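Local coordinates for protein enterotoxin-like toxin X (Staphylococcus aureus, PDB 5U75) that acts as an unusual staphylococcal superantigen and impairs phagocytosis and killing by human neutrophils by binding their surface glycoproteins in a sialic acid-dependent manner, at residues K87-L92 against E145-D150; R81-N86 against H97-A102; V62-E67 against K152-E157; D38-K43 against L92-H97. One frame throughout, in Å; residues are numbered along the deposited sequence. Where two conformers were deposited one is given.

Contacts 1 to 3 lie in the beta-grasp domain; contact 4 sets the hairpin 38-43 on the first turns of its helix, 92-104. Contact 3 joins two neighbouring strands of the five-stranded mixed sheet, and contact 2, its centre about 9 Å away, lays the helix against the next strand of that sheet, 75-86. Contact 1 follows where the chain leaves strand 75-86 and pairs with 145-147 just before entering the helix. Contacts 1 and 4 share Leu92, whereas contacts 2 and 4 share His97. In sequence contacts 1 and 2 are nested inside the loop closed by contact 3. Contact 1 carries Leu92 of the glycan pocket, while contacts 2 and 3 form the sheet and helix layers behind it.

Contact 1 (K87-L92 against E145-D150); sequences KEVVTL and EINTDD
Val90 and Ile146 form the hydrogen-bonded pair of a short antiparallel ladder between 89-91 and 145-147. Their backbones exchange two nearly straight bonds, Val90 N to Ile146 O at 2.8 Å and Ile146 N to Val90 O, also 2.8 Å. A third, from Thr148 N to Glu88 O at 2.9 Å, extends the pairing to the point where segment 145-150 turns into a 3-10 segment. That turn is braced by Asn147, whose OD1 accepts from Asp149 N in an Asx turn.

Apolar contacts divide between the two faces. On one, Val89 fans its methyls apart, CG1 lying 3.8 Å from Glu145 CB while CG2 meets the CB of Asn147. On the other, Val90 CG2 packs crosswise on Thr148 CG2 at 3.8 Å, and the delta methyl of Ile146, CD1, reaches Leu92 CD1, also at 3.8 Å.

Polar side chains finish the far end. Thr148 carries OG1 between its backbone N and carbonyl carbon (chi1 58°), and the hydroxyl bonds to Asn86 O. Lys87 and Asp149 do not form a salt bridge: a water joins Lys87 NZ to Asp149 OD2, while NZ also bonds Glu59 O.

Strand 61-72 lies beneath this end through Val62. At the other, Thr91 OG1 N-caps helix 92-104, and Leu92 rests on Ile121 of strand 118-123 while touching the bound sialic acid.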
loop_
_atom_site.group_PDB
_atom_site.type_symbol
_atom_site.label_atom_id
_atom_site.label_comp_id
_atom_site.label_asym_id
_atom_site.label_seq_id
_atom_site.Cartn_x
_atom_site.Cartn_y
_atom_site.Cartn_z
ATOM N N LYS A 87 15.626 6.939 -3.937
ATOM C CA LYS A 87 15.260 8.122 -4.720
ATOM C C LYS A 87 15.423 7.823 -6.201
ATOM O O LYS A 87 16.540 7.646 -6.699
ATOM C CB LYS A 87 16.112 9.340 -4.346
ATOM C CG LYS A 87 15.734 9.981 -3.032
ATOM C CD LYS A 87 16.691 11.112 -2.680
ATOM C CE LYS A 87 16.482 11.596 -1.257
ATOM N NZ LYS A 87 17.390 12.759 -0.995
ATOM N N GLU A 88 14.309 7.736 -6.914
ATOM C CA GLU A 88 14.334 7.463 -8.347
ATOM C C GLU A 88 12.943 7.599 -8.898
ATOM O O GLU A 88 11.977 7.633 -8.130
ATOM C CB GLU A 88 14.843 6.044 -8.668
ATOM C CG GLU A 88 14.018 4.933 -8.078
ATOM C CD GLU A 88 14.625 3.550 -8.289
ATOM O OE1 GLU A 88 15.563 3.381 -9.097
ATOM O OE2 GLU A 88 14.151 2.617 -7.643
ATOM N N VAL A 89 12.848 7.601 -10.226
ATOM C CA VAL A 89 11.546 7.585 -10.893
ATOM C C VAL A 89 11.131 6.128 -11.034
ATOM O O VAL A 89 11.888 5.307 -11.581
ATOM C CB VAL A 89 11.579 8.338 -12.239
ATOM C CG1 VAL A 89 10.228 8.286 -12.926
ATOM C CG2 VAL A 89 11.991 9.779 -12.010
ATOM N N VAL A 90 9.959 5.807 -10.483
ATOM C CA VAL A 90 9.373 4.474 -10.515
ATOM C C VAL A 90 7.995 4.580 -11.177
ATOM O O VAL A 90 7.516 5.683 -11.467
ATOM C CB VAL A 90 9.250 3.834 -9.101
ATOM C CG1 VAL A 90 10.609 3.773 -8.405
ATOM C CG2 VAL A 90 8.249 4.580 -8.214
ATOM N N THR A 91 7.378 3.433 -11.438
ATOM C CA THR A 91 6.023 3.415 -11.985
ATOM C C THR A 91 5.004 3.365 -10.858
ATOM O O THR A 91 5.289 2.906 -9.730
ATOM C CB THR A 91 5.761 2.232 -12.936
ATOM O OG1 THR A 91 5.822 1.002 -12.229
ATOM C CG2 THR A 91 6.765 2.225 -14.108
ATOM N N LEU A 92 3.802 3.831 -11.181
ATOM C CA LEU A 92 2.665 3.672 -10.277
ATOM C C LEU A 92 2.353 2.190 -10.005
ATOM O O LEU A 92 1.954 1.835 -8.902
ATOM C CB LEU A 92 1.447 4.434 -10.799
ATOM C CG LEU A 92 0.186 4.404 -9.919
ATOM C CD1 LEU A 92 0.495 4.841 -8.490
ATOM C CD2 LEU A 92 -0.853 5.317 -10.558
ATOM N N GLU A 145 4.611 7.708 -14.257
ATOM C CA GLU A 145 5.949 7.852 -13.693
ATOM C C GLU A 145 5.933 8.803 -12.502
ATOM O O GLU A 145 5.407 9.915 -12.582
ATOM C CB GLU A 145 6.934 8.322 -14.771
ATOM C CG GLU A 145 7.191 7.251 -15.828
ATOM C CD GLU A 145 8.188 7.668 -16.906
ATOM O OE1 GLU A 145 8.775 8.758 -16.826
ATOM O OE2 GLU A 145 8.393 6.876 -17.848
ATOM N N ILE A 146 6.505 8.338 -11.395
ATOM C CA ILE A 146 6.508 9.049 -10.116
ATOM C C ILE A 146 7.920 9.028 -9.525
ATOM O O ILE A 146 8.515 7.957 -9.328
ATOM C CB ILE A 146 5.543 8.364 -9.111
ATOM C CG1 ILE A 146 4.096 8.443 -9.638
ATOM C CG2 ILE A 146 5.654 9.001 -7.724
ATOM C CD1 ILE A 146 3.101 7.577 -8.908
ATOM N N ASN A 147 8.446 10.214 -9.221
ATOM C CA ASN A 147 9.711 10.322 -8.515
ATOM C C ASN A 147 9.408 10.085 -7.048
ATOM O O ASN A 147 8.591 10.801 -6.446
ATOM C CB ASN A 147 10.340 11.692 -8.749
ATOM C CG ASN A 147 11.765 11.785 -8.227
ATOM O OD1 ASN A 147 12.095 11.242 -7.171
ATOM N ND2 ASN A 147 12.609 12.504 -8.953
ATOM N N THR A 148 10.040 9.075 -6.456
ATOM C CA THR A 148 9.770 8.743 -5.040
ATOM C C THR A 148 10.102 9.907 -4.094
ATOM O O THR A 148 9.563 9.987 -3.013
ATOM C CB THR A 148 10.560 7.491 -4.576
ATOM O OG1 THR A 148 11.952 7.727 -4.762
ATOM C CG2 THR A 148 10.161 6.275 -5.360
ATOM N N ASP A 149 11.005 10.799 -4.507
ATOM C CA ASP A 149 11.330 11.986 -3.736
ATOM C C ASP A 149 10.226 13.076 -3.788
ATOM O O ASP A 149 10.316 14.093 -3.087
ATOM C CB ASP A 149 12.668 12.547 -4.211
ATOM C CG ASP A 149 13.197 13.649 -3.314
ATOM O OD1 ASP A 149 13.277 13.429 -2.097
ATOM O OD2 ASP A 149 13.495 14.744 -3.829
ATOM N N ASP A 150 9.188 12.851 -4.601
ATOM C CA ASP A 150 8.030 13.728 -4.670
ATOM C C ASP A 150 6.949 13.358 -3.664
ATOM O O ASP A 150 5.995 14.119 -3.492
ATOM C CB ASP A 150 7.412 13.697 -6.085
ATOM C CG ASP A 150 6.386 14.811 -6.319
ATOM O OD1 ASP A 150 6.633 15.947 -5.855
ATOM O OD2 ASP A 150 5.326 14.528 -6.948
HETATM O O HOH W 1 16.427 14.758 -2.905
#

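Contact 2 (R81-N86 against H97-A102); sequences RNITLN and HIIRFA
Ile83 and Ala102 meet where strand 81-86 runs obliquely antiparallel to helix 97-102, the two directions 146° apart and the axes 8.7 Å from each other at closest approach. This is the helix-on-sheet layer of the beta-grasp fold, in which the sheet packs on helix 92-104. The CA atoms come nearest at Arg81 and Ala102, 6.5 Å apart.

Alternation along the strand turns Arg81, Ile83 and Leu85 to the helix. Ile83 works as a two-pronged wedge. Its CG1 arm sits between the backbone N and the carbonyl carbon (chi1 64°), which carries CD1 over to Ile99 CG1 at 3.8 Å; the CG2 branch points instead at Ala102 CB, 3.9 Å away. Ile98 CG2 fits near both prongs, 4.0 Å from Ile83 CD1. Beyond it, Leu85 CD2 meets Ile98 CD1 at 4.1 Å as the two side chains pass head to tail.

The helix is held from other directions as well: Ile99 also leans on Ile119 and Ile121 of strand 118-123, and Ala102 on Leu66 of strand 61-72. The Arg81 head group leaves the contact, NE bonding to Ser105 OG, a hydroxyl that also bonds Ala102 O, and its aliphatic stem passes by that carbonyl, with Arg81 CG 3.8 Å from Ala102 O.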
loop_
_atom_site.group_PDB
_atom_site.type_symbol
_atom_site.label_atom_id
_atom_site.label_comp_id
_atom_site.label_asym_id
_atom_site.label_seq_id
_atom_site.Cartn_x
_atom_site.Cartn_y
_atom_site.Cartn_z
ATOM N N ARG A 81 3.081 1.693 9.712
ATOM C CA ARG A 81 3.880 1.067 8.659
ATOM C C ARG A 81 4.525 2.163 7.841
ATOM O O ARG A 81 4.039 3.289 7.781
ATOM C CB ARG A 81 3.014 0.196 7.754
ATOM C CG ARG A 81 2.390 -1.027 8.416
ATOM C CD ARG A 81 3.423 -2.057 8.834
ATOM N NE ARG A 81 2.824 -3.279 9.362
ATOM C CZ ARG A 81 2.368 -3.464 10.607
ATOM N NH1 ARG A 81 2.385 -2.501 11.504
ATOM N NH2 ARG A 81 1.862 -4.647 10.954
ATOM N N ASN A 82 5.660 1.842 7.232
ATOM C CA ASN A 82 6.331 2.783 6.364
ATOM C C ASN A 82 7.162 2.034 5.339
ATOM O O ASN A 82 7.487 0.852 5.536
ATOM C CB ASN A 82 7.179 3.793 7.176
ATOM C CG ASN A 82 8.229 3.140 8.058
ATOM O OD1 ASN A 82 9.133 2.465 7.568
ATOM N ND2 ASN A 82 8.137 3.368 9.360
ATOM N N ILE A 83 7.455 2.700 4.234
ATOM C CA ILE A 83 8.232 2.085 3.174
ATOM C C ILE A 83 9.481 2.910 2.924
ATOM O O ILE A 83 9.437 4.130 2.869
ATOM C CB ILE A 83 7.407 1.810 1.901
ATOM C CG1 ILE A 83 6.899 3.106 1.251
ATOM C CG2 ILE A 83 6.253 0.859 2.255
ATOM C CD1 ILE A 83 6.094 2.890 -0.014
ATOM N N THR A 84 10.602 2.211 2.807
ATOM C CA THR A 84 11.903 2.837 2.623
ATOM C C THR A 84 12.361 2.507 1.210
ATOM O O THR A 84 12.567 1.333 0.887
ATOM C CB THR A 84 12.914 2.345 3.675
ATOM O OG1 THR A 84 12.412 2.611 4.996
ATOM C CG2 THR A 84 14.252 3.068 3.510
ATOM N N LEU A 85 12.526 3.547 0.383
ATOM C CA LEU A 85 12.781 3.381 -1.046
ATOM C C LEU A 85 13.977 4.198 -1.508
ATOM O O LEU A 85 14.301 5.227 -0.913
ATOM C CB LEU A 85 11.574 3.840 -1.868
ATOM C CG LEU A 85 10.183 3.298 -1.519
ATOM C CD1 LEU A 85 9.162 3.990 -2.404
ATOM C CD2 LEU A 85 10.137 1.799 -1.710
ATOM N N ASN A 86 14.592 3.766 -2.595
ATOM C CA ASN A 86 15.579 4.608 -3.277
ATOM C C ASN A 86 14.914 5.807 -3.950
ATOM O O ASN A 86 13.764 5.705 -4.410
ATOM C CB ASN A 86 16.377 3.787 -4.288
ATOM C CG ASN A 86 17.270 2.762 -3.606
ATOM O OD1 ASN A 86 17.591 2.891 -2.428
ATOM N ND2 ASN A 86 17.655 1.737 -4.340
ATOM N N HIS A 97 2.065 -1.401 -5.781
ATOM C CA HIS A 97 2.410 -2.711 -5.277
ATOM C C HIS A 97 3.016 -2.675 -3.892
ATOM O O HIS A 97 2.552 -3.359 -2.982
ATOM C CB HIS A 97 3.379 -3.470 -6.199
ATOM C CG HIS A 97 3.665 -4.839 -5.700
ATOM N ND1 HIS A 97 2.828 -5.901 -5.956
ATOM C CD2 HIS A 97 4.606 -5.295 -4.842
ATOM C CE1 HIS A 97 3.274 -6.969 -5.322
ATOM N NE2 HIS A 97 4.348 -6.623 -4.629
ATOM N N ILE A 98 4.069 -1.879 -3.754
ATOM C CA ILE A 98 4.818 -1.823 -2.497
ATOM C C ILE A 98 3.942 -1.280 -1.364
ATOM O O ILE A 98 3.968 -1.799 -0.248
ATOM C CB ILE A 98 6.109 -0.984 -2.660
ATOM C CG1 ILE A 98 7.042 -1.676 -3.672
ATOM C CG2 ILE A 98 6.797 -0.776 -1.315
ATOM C CD1 ILE A 98 8.210 -0.828 -4.127
ATOM N N ILE A 99 3.146 -0.255 -1.668
ATOM C CA ILE A 99 2.227 0.288 -0.683
ATOM C C ILE A 99 1.231 -0.764 -0.213
ATOM O O ILE A 99 1.052 -0.932 0.993
ATOM C CB ILE A 99 1.502 1.541 -1.198
ATOM C CG1 ILE A 99 2.500 2.694 -1.269
ATOM C CG2 ILE A 99 0.324 1.913 -0.293
ATOM C CD1 ILE A 99 2.014 3.870 -2.089
ATOM N N ARG A 100 0.588 -1.471 -1.131
ATOM C CA ARG A 100 -0.402 -2.477 -0.709
ATOM C C ARG A 100 0.250 -3.637 0.025
ATOM O O ARG A 100 -0.331 -4.168 0.976
ATOM C CB ARG A 100 -1.264 -2.948 -1.877
ATOM C CG ARG A 100 -2.018 -1.828 -2.540
ATOM C CD ARG A 100 -3.274 -2.296 -3.248
ATOM N NE ARG A 100 -3.647 -1.392 -4.309
ATOM C CZ ARG A 100 -4.813 -1.371 -4.954
ATOM N NH1 ARG A 100 -5.807 -2.178 -4.608
ATOM N NH2 ARG A 100 -4.983 -0.506 -5.942
ATOM N N PHE A 101 1.481 -4.008 -0.364
ATOM C CA PHE A 101 2.256 -4.986 0.397
ATOM C C PHE A 101 2.405 -4.592 1.879
ATOM O O PHE A 101 2.192 -5.415 2.779
ATOM C CB PHE A 101 3.641 -5.179 -0.248
ATOM C CG PHE A 101 4.489 -6.199 0.438
ATOM C CD1 PHE A 101 5.282 -5.850 1.534
ATOM C CD2 PHE A 101 4.520 -7.520 -0.016
ATOM C CE1 PHE A 101 6.086 -6.795 2.167
ATOM C CE2 PHE A 101 5.327 -8.460 0.610
ATOM C CZ PHE A 101 6.111 -8.103 1.698
ATOM N N ALA A 102 2.724 -3.319 2.120
ATOM C CA ALA A 102 2.818 -2.778 3.485
ATOM C C ALA A 102 1.485 -2.862 4.244
ATOM O O ALA A 102 1.459 -3.171 5.444
ATOM C CB ALA A 102 3.323 -1.357 3.443
#

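Contact 3 (V62-E67 against K152-E157); sequences VRIHLE and KNVTFE
Leu66 and Val154 pair in parallel, strands 62-67 and 152-157 running 19° apart with axes 4.7 Å from each other. They are the adjacent parallel strands at the heart of the beta-grasp sheet, flanked by 75-86 and 118-123. Val154 grips both neighbours of Leu66: its N donates to His65 O at 3.0 Å, and its O accepts from Glu67 N at 2.8 Å. Further along, the bond from Phe156 N to Glu67 O is weak.

Leu66 and Val154 face the helix as flanking neighbours. Ile64 CG2 meets Val154 CG2 at 3.8 Å. Phe156 keeps CG between its backbone N and carbonyl carbon (chi1 55°), which brings its ring edge to the Leu66 backbone, CE1 lying 3.8 Å from Leu66 C; the same ring stands edge-to-face with His103. Asn153 ND2 gives Glu67 OE1 a weak bond at 3.4 Å, amide and carboxylate turned 87° apart, in one of two Glu67 conformers; Asn153 OD1 bonds Asn122 ND2.

Lys152 and Asn153 make a classic beta bulge opposite Asn122. At this end a water bridges the strands, accepting from His65 N at 2.9 Å and donating to Lys152 O at 2.8 Å.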
loop_
_atom_site.group_PDB
_atom_site.type_symbol
_atom_site.label_atom_id
_atom_site.label_comp_id
_atom_site.label_asym_id
_atom_site.label_seq_id
_atom_site.Cartn_x
_atom_site.Cartn_y
_atom_site.Cartn_z
ATOM N N VAL A 62 14.435 7.556 0.647
ATOM C CA VAL A 62 13.334 8.253 1.292
ATOM C C VAL A 62 12.571 7.247 2.116
ATOM O O VAL A 62 12.611 6.055 1.812
ATOM C CB VAL A 62 12.363 8.909 0.278
ATOM C CG1 VAL A 62 13.071 10.022 -0.472
ATOM C CG2 VAL A 62 11.780 7.912 -0.695
ATOM N N ARG A 63 11.873 7.733 3.140
ATOM C CA ARG A 63 10.960 6.927 3.927
ATOM C C ARG A 63 9.590 7.567 3.817
ATOM O O ARG A 63 9.424 8.743 4.117
ATOM C CB ARG A 63 11.374 6.848 5.383
ATOM C CG ARG A 63 10.490 5.899 6.187
ATOM C CD ARG A 63 11.200 5.422 7.434
ATOM N NE ARG A 63 12.341 4.552 7.080
ATOM C CZ ARG A 63 13.539 4.531 7.692
ATOM N NH1 ARG A 63 13.843 5.340 8.708
ATOM N NH2 ARG A 63 14.457 3.686 7.266
ATOM N N ILE A 64 8.625 6.777 3.367
ATOM C CA ILE A 64 7.261 7.234 3.163
ATOM C C ILE A 64 6.394 6.577 4.224
ATOM O O ILE A 64 6.261 5.350 4.266
ATOM C CB ILE A 64 6.801 6.898 1.742
ATOM C CG1 ILE A 64 7.706 7.611 0.730
ATOM C CG2 ILE A 64 5.318 7.218 1.554
ATOM C CD1 ILE A 64 7.566 7.041 -0.650
ATOM N N HIS A 65 5.837 7.401 5.109
ATOM C CA HIS A 65 5.008 6.885 6.198
ATOM C C HIS A 65 3.566 6.697 5.742
ATOM O O HIS A 65 3.031 7.540 5.018
ATOM C CB HIS A 65 5.091 7.802 7.407
ATOM C CG HIS A 65 6.462 7.846 7.986
ATOM N ND1 HIS A 65 6.918 6.896 8.871
ATOM C CD2 HIS A 65 7.508 8.666 7.737
ATOM C CE1 HIS A 65 8.175 7.159 9.183
ATOM N NE2 HIS A 65 8.559 8.223 8.504
ATOM N N LEU A 66 2.997 5.568 6.132
ATOM C CA LEU A 66 1.594 5.240 5.887
ATOM C C LEU A 66 0.850 5.685 7.143
ATOM O O LEU A 66 1.094 5.154 8.228
ATOM C CB LEU A 66 1.428 3.756 5.622
ATOM C CG LEU A 66 1.732 3.309 4.178
ATOM C CD1 LEU A 66 3.087 3.739 3.654
ATOM C CD2 LEU A 66 1.572 1.808 4.070
ATOM N N GLU A 67 -0.030 6.674 6.992
ATOM C CA GLU A 67 -0.705 7.315 8.118
ATOM C C GLU A 67 -2.210 7.237 7.871
ATOM O O GLU A 67 -2.732 7.908 6.994
ATOM C CB GLU A 67 -0.245 8.772 8.241
ATOM C CG GLU A 67 1.260 8.917 8.428
ATOM C CD GLU A 67 1.690 10.359 8.603
ATOM O OE1 GLU A 67 2.695 10.756 7.976
ATOM O OE2 GLU A 67 1.014 11.099 9.356
ATOM N N LYS A 152 5.038 12.859 -0.279
ATOM C CA LYS A 152 4.964 13.384 1.085
ATOM C C LYS A 152 4.679 12.279 2.089
ATOM O O LYS A 152 5.455 12.063 3.015
ATOM C CB LYS A 152 3.893 14.461 1.179
ATOM C CG LYS A 152 3.749 15.069 2.563
ATOM C CD LYS A 152 2.671 16.141 2.537
ATOM C CE LYS A 152 2.501 16.821 3.894
ATOM N NZ LYS A 152 1.324 16.246 4.598
ATOM N N ASN A 153 3.562 11.590 1.897
ATOM C CA ASN A 153 3.161 10.464 2.723
ATOM C C ASN A 153 2.056 9.690 2.004
ATOM O O ASN A 153 1.665 10.054 0.893
ATOM C CB ASN A 153 2.698 10.912 4.132
ATOM C CG ASN A 153 1.384 11.674 4.124
ATOM O OD1 ASN A 153 0.808 11.972 3.088
ATOM N ND2 ASN A 153 0.885 11.960 5.314
ATOM N N VAL A 154 1.558 8.642 2.646
ATOM C CA VAL A 154 0.426 7.878 2.140
ATOM C C VAL A 154 -0.616 7.912 3.231
ATOM O O VAL A 154 -0.336 7.541 4.370
ATOM C CB VAL A 154 0.818 6.419 1.811
ATOM C CG1 VAL A 154 -0.426 5.562 1.532
ATOM C CG2 VAL A 154 1.759 6.392 0.629
ATOM N N THR A 155 -1.818 8.385 2.902
ATOM C CA THR A 155 -2.894 8.354 3.857
ATOM C C THR A 155 -3.930 7.322 3.456
ATOM O O THR A 155 -3.976 6.894 2.297
ATOM C CB THR A 155 -3.539 9.747 3.995
ATOM O OG1 THR A 155 -3.912 10.250 2.708
ATOM C CG2 THR A 155 -2.564 10.713 4.635
ATOM N N PHE A 156 -4.755 6.895 4.407
ATOM C CA PHE A 156 -5.812 5.954 4.062
ATOM C C PHE A 156 -6.899 5.902 5.102
ATOM O O PHE A 156 -6.625 6.117 6.287
ATOM C CB PHE A 156 -5.259 4.519 3.896
ATOM C CG PHE A 156 -4.495 4.009 5.085
ATOM C CD1 PHE A 156 -3.164 4.369 5.288
ATOM C CD2 PHE A 156 -5.085 3.145 5.986
ATOM C CE1 PHE A 156 -2.459 3.899 6.388
ATOM C CE2 PHE A 156 -4.386 2.658 7.084
ATOM C CZ PHE A 156 -3.060 3.035 7.287
ATOM N N GLU A 157 -8.108 5.570 4.647
ATOM C CA GLU A 157 -9.257 5.307 5.521
ATOM C C GLU A 157 -9.943 4.090 4.947
ATOM O O GLU A 157 -10.763 4.211 4.028
ATOM C CB GLU A 157 -10.231 6.487 5.525
ATOM C CG GLU A 157 -9.586 7.833 5.771
ATOM C CD GLU A 157 -10.565 8.983 5.653
ATOM O OE1 GLU A 157 -11.632 8.797 5.025
ATOM O OE2 GLU A 157 -10.263 10.069 6.182
HETATM O O HOH W 2 6.071 10.249 4.990
#

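Contact 4 (D38-K43 against L92-H97); sequences DTINGK and LKELDH
Ile40 lies over one face of the His97 ring, its CB 4.2 Å from the ring centroid and 22° off the normal, a CH-pi contact. With CG1 anti to the backbone N (chi1 -173°), the long arm of Ile40 runs on past the imidazole toward the root of the histidine side chain, and CD1 ends 3.5 Å from His97 CB. The other branch, CG2, sits between His97 CD2 and Glu94 CG. The extended Glu94 side chain crosses that of Lys43 at about a right angle, and Lys43 NZ forms a salt bridge with its carboxylate. The detail of that bridge is doubtful, because Glu94 was modelled in two conformers and this one is crowded against the lysine carbons.

The next shell fixes these groups in place. Ile40 and Lys43 close a type I' turn, bonded both ways by Ile40 N to Lys43 O at 2.9 Å and Lys43 N to Ile40 O at 2.8 Å, so both side chains are presented to the helix from one tight hairpin. The His97 ring is tied at its far end, NE2 bonding Lys37 O. Ile40 is backed by Trp50.

Helix 92-104 begins beneath the hairpin, and its inner side rests through Leu95 on Ile121 of strand 118-123 and Ile146 of strand 145-147. Asp96 bonds Tyr35 OH of helix 23-35 and makes a salt bridge with Arg100 one turn on in its own helix.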
loop_
_atom_site.group_PDB
_atom_site.type_symbol
_atom_site.label_atom_id
_atom_site.label_comp_id
_atom_site.label_asym_id
_atom_site.label_seq_id
_atom_site.Cartn_x
_atom_site.Cartn_y
_atom_site.Cartn_z
ATOM N N ASP A 38 6.599 -10.379 -2.522
ATOM C CA ASP A 38 7.627 -9.515 -1.985
ATOM C C ASP A 38 8.659 -9.057 -3.034
ATOM O O ASP A 38 9.717 -8.554 -2.687
ATOM C CB ASP A 38 8.276 -10.151 -0.766
ATOM C CG ASP A 38 9.187 -11.292 -1.112
ATOM O OD1 ASP A 38 9.126 -11.814 -2.247
ATOM O OD2 ASP A 38 9.980 -11.641 -0.232
ATOM N N THR A 39 8.330 -9.226 -4.306
ATOM C CA THR A 39 9.088 -8.652 -5.378
ATOM C C THR A 39 8.162 -8.042 -6.406
ATOM O O THR A 39 6.984 -8.445 -6.538
ATOM C CB THR A 39 9.952 -9.719 -6.085
ATOM O OG1 THR A 39 9.095 -10.668 -6.716
ATOM C CG2 THR A 39 10.826 -10.446 -5.091
ATOM N N ILE A 40 8.699 -7.068 -7.133
ATOM C CA ILE A 40 8.078 -6.578 -8.346
ATOM C C ILE A 40 9.152 -5.930 -9.228
ATOM O O ILE A 40 9.954 -5.140 -8.735
ATOM C CB ILE A 40 6.918 -5.588 -8.045
ATOM C CG1 ILE A 40 6.195 -5.230 -9.347
ATOM C CG2 ILE A 40 7.409 -4.339 -7.311
ATOM C CD1 ILE A 40 4.809 -4.683 -9.151
ATOM N N ASN A 41 9.183 -6.290 -10.514
ATOM C CA ASN A 41 10.120 -5.683 -11.489
ATOM C C ASN A 41 11.577 -5.599 -11.031
ATOM O O ASN A 41 12.248 -4.592 -11.265
ATOM C CB ASN A 41 9.663 -4.266 -11.857
ATOM C CG ASN A 41 8.333 -4.233 -12.564
ATOM O OD1 ASN A 41 7.868 -5.234 -13.104
ATOM N ND2 ASN A 41 7.720 -3.059 -12.585
ATOM N N GLY A 42 12.075 -6.618 -10.350
ATOM C CA GLY A 42 13.468 -6.568 -9.877
ATOM C C GLY A 42 13.700 -5.833 -8.561
ATOM O O GLY A 42 14.825 -5.834 -8.047
ATOM N N LYS A 43 12.654 -5.210 -8.002
ATOM C CA LYS A 43 12.718 -4.684 -6.653
ATOM C C LYS A 43 12.185 -5.714 -5.711
ATOM O O LYS A 43 11.407 -6.562 -6.111
ATOM C CB LYS A 43 11.903 -3.412 -6.541
ATOM C CG LYS A 43 12.525 -2.315 -7.365
ATOM C CD LYS A 43 11.862 -1.007 -7.052
ATOM C CE LYS A 43 12.616 0.159 -7.690
ATOM N NZ LYS A 43 12.500 0.257 -9.173
ATOM N N LEU A 92 3.802 3.831 -11.181
ATOM C CA LEU A 92 2.665 3.672 -10.277
ATOM C C LEU A 92 2.353 2.190 -10.005
ATOM O O LEU A 92 1.954 1.835 -8.902
ATOM C CB LEU A 92 1.447 4.434 -10.799
ATOM C CG LEU A 92 0.186 4.404 -9.919
ATOM C CD1 LEU A 92 0.495 4.841 -8.490
ATOM C CD2 LEU A 92 -0.853 5.317 -10.558
ATOM N N LYS A 93 2.592 1.302 -10.976
ATOM C CA LYS A 93 2.400 -0.116 -10.721
ATOM C C LYS A 93 3.292 -0.556 -9.574
ATOM O O LYS A 93 2.866 -1.266 -8.669
ATOM C CB LYS A 93 2.661 -0.969 -11.961
ATOM C CG LYS A 93 2.373 -2.443 -11.744
ATOM C CD LYS A 93 2.634 -3.256 -13.010
ATOM C CE LYS A 93 2.153 -4.680 -12.852
ATOM N NZ LYS A 93 2.762 -5.549 -13.908
ATOM N N GLU A 94 4.545 -0.110 -9.622
ATOM C CA GLU A 94 5.517 -0.444 -8.597
ATOM C C GLU A 94 5.154 0.132 -7.225
ATOM O O GLU A 94 5.180 -0.561 -6.221
ATOM C CB GLU A 94 6.868 0.089 -9.038
ATOM C CG GLU A 94 8.024 -0.424 -8.236
ATOM C CD GLU A 94 9.326 -0.036 -8.881
ATOM O OE1 GLU A 94 9.659 -0.547 -9.971
ATOM O OE2 GLU A 94 10.025 0.780 -8.257
ATOM N N LEU A 95 4.813 1.412 -7.197
ATOM C CA LEU A 95 4.497 2.092 -5.925
ATOM C C LEU A 95 3.196 1.569 -5.313
ATOM O O LEU A 95 3.130 1.266 -4.113
ATOM C CB LEU A 95 4.429 3.601 -6.176
ATOM C CG LEU A 95 4.513 4.517 -4.974
ATOM C CD1 LEU A 95 5.773 4.226 -4.149
ATOM C CD2 LEU A 95 4.478 5.968 -5.452
ATOM N N ASP A 96 2.166 1.450 -6.146
ATOM C CA ASP A 96 0.915 0.748 -5.758
ATOM C C ASP A 96 1.199 -0.626 -5.140
ATOM O O ASP A 96 0.690 -0.972 -4.073
ATOM C CB ASP A 96 -0.022 0.653 -6.973
ATOM C CG ASP A 96 -1.248 -0.191 -6.711
ATOM O OD1 ASP A 96 -2.145 0.227 -5.928
ATOM O OD2 ASP A 96 -1.298 -1.290 -7.291
ATOM N N HIS A 97 2.065 -1.401 -5.781
ATOM C CA HIS A 97 2.410 -2.711 -5.277
ATOM C C HIS A 97 3.016 -2.675 -3.892
ATOM O O HIS A 97 2.552 -3.359 -2.982
ATOM C CB HIS A 97 3.379 -3.470 -6.199
ATOM C CG HIS A 97 3.665 -4.839 -5.700
ATOM N ND1 HIS A 97 2.828 -5.901 -5.956
ATOM C CD2 HIS A 97 4.606 -5.295 -4.842
ATOM C CE1 HIS A 97 3.274 -6.969 -5.322
ATOM N NE2 HIS A 97 4.348 -6.623 -4.629
#